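Local atomic coordinates of diaminopimelate decarboxylase (Helicobacter pylori, PDB entry 2QGH), a protein that catalyses, as a pyridoxal-5'-phosphate enzyme, the decarboxylation of diaminopimelate to L-lysine, the last step of lysine biosynthesis. Residues Val130-Phe133 with Met134-Lys137. Residues are numbered along the deposited sequence; the frame is centred on the assembly and turned at random.
Sequences VESF and MELK
Glu135 reaches back from the first turn of helix 133-146 to the chain that leads into it, and Ser132 answers at the N-cap. The glutamate's CB rests 3.2 Å from Ser132 OG, the oxygen that accepts the backbone N-H of Glu135 itself, with OG 3.0 Å from N. With CG anti to the backbone N (chi1 -170°) and an extended chain beyond, the side chain runs back to the end of strand 127-130, where CD lies 3.5 Å from Val130 CB. At the tip, OE1 takes the N-H of Glu131 over a short 2.7 Å, nearly straight at 164°, using its syn side but 28° out of the carboxylate plane. A water accepts from Ser132 OG and donates to Glu135 OE1, tying cap and carboxylate together, while OE2 forms a salt bridge with Lys112. Beside this polar cap, Val130 CG1 meets Leu136 CD1 at 4.0 Å, and the other methyl of Leu136, CD2, approaches the Phe133 ring obliquely, 3.9 Å from CE2. Lys137 CE passes over one ring face. Glu131 sends its carboxylate elsewhere, to Arg155 and Gly178, and Lys299 of the second subunit binds its backbone O. The example illustrates N-capping supplemented by a glutamate that grips the residue before the cap, here in a beta-to-alpha turn of the (beta/alpha)8 barrel that carries the cofactor.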
# COMPACT_ATOMS: atom_id res chain seq x y z
N VAL A 130 10.25 -19.20 -15.51
CA VAL A 130 9.21 -18.68 -16.39
C VAL A 130 7.80 -19.14 -16.03
O VAL A 130 7.58 -20.28 -15.61
CB VAL A 130 9.52 -19.02 -17.87
CG1 VAL A 130 11.02 -19.04 -18.08
CG2 VAL A 130 8.92 -20.33 -18.25
N GLU A 131 6.84 -18.24 -16.21
CA GLU A 131 5.46 -18.51 -15.87
C GLU A 131 4.54 -18.62 -17.08
O GLU A 131 3.37 -18.96 -16.94
CB GLU A 131 4.96 -17.43 -14.92
CG GLU A 131 5.94 -17.09 -13.80
CD GLU A 131 5.37 -17.33 -12.41
OE1 GLU A 131 6.04 -16.95 -11.42
OE2 GLU A 131 4.26 -17.89 -12.30
N SER A 132 5.05 -18.32 -18.27
CA SER A 132 4.23 -18.41 -19.48
C SER A 132 5.04 -18.86 -20.68
O SER A 132 6.25 -18.66 -20.73
CB SER A 132 3.54 -17.07 -19.78
OG SER A 132 4.46 -16.11 -20.28
N PHE A 133 4.38 -19.46 -21.66
CA PHE A 133 5.07 -19.91 -22.85
C PHE A 133 5.59 -18.69 -23.63
O PHE A 133 6.67 -18.74 -24.21
CB PHE A 133 4.13 -20.75 -23.73
CG PHE A 133 4.84 -21.76 -24.60
CD1 PHE A 133 4.15 -22.87 -25.09
CD2 PHE A 133 6.19 -21.63 -24.92
CE1 PHE A 133 4.79 -23.83 -25.87
CE2 PHE A 133 6.84 -22.58 -25.71
CZ PHE A 133 6.14 -23.68 -26.18
N MET A 134 4.82 -17.60 -23.62
CA MET A 134 5.23 -16.39 -24.32
C MET A 134 6.46 -15.77 -23.65
O MET A 134 7.26 -15.11 -24.30
CB MET A 134 4.08 -15.36 -24.36
CG MET A 134 4.35 -14.19 -25.32
SD MET A 134 3.02 -12.94 -25.44
CE MET A 134 1.69 -13.94 -26.22
N GLU A 135 6.61 -15.99 -22.35
CA GLU A 135 7.77 -15.48 -21.63
C GLU A 135 8.99 -16.28 -22.08
O GLU A 135 10.07 -15.74 -22.28
CB GLU A 135 7.61 -15.65 -20.12
CG GLU A 135 8.66 -14.91 -19.29
CD GLU A 135 8.88 -15.54 -17.92
OE1 GLU A 135 7.90 -16.05 -17.33
OE2 GLU A 135 10.03 -15.50 -17.41
N LEU A 136 8.80 -17.59 -22.22
CA LEU A 136 9.87 -18.48 -22.64
C LEU A 136 10.39 -18.10 -24.02
O LEU A 136 11.60 -18.11 -24.26
CB LEU A 136 9.37 -19.93 -22.65
CG LEU A 136 10.41 -21.04 -22.77
CD1 LEU A 136 11.22 -21.13 -21.48
CD2 LEU A 136 9.71 -22.36 -23.04
N LYS A 137 9.48 -17.76 -24.93
CA LYS A 137 9.87 -17.37 -26.28
C LYS A 137 10.56 -16.01 -26.26
O LYS A 137 11.46 -15.74 -27.05
CB LYS A 137 8.63 -17.31 -27.19
CG LYS A 137 8.02 -18.67 -27.50
CD LYS A 137 6.71 -18.51 -28.26
CE LYS A 137 6.18 -19.85 -28.78
NZ LYS A 137 6.91 -20.31 -30.00
O HOH W 1 5.02 -14.88 -17.69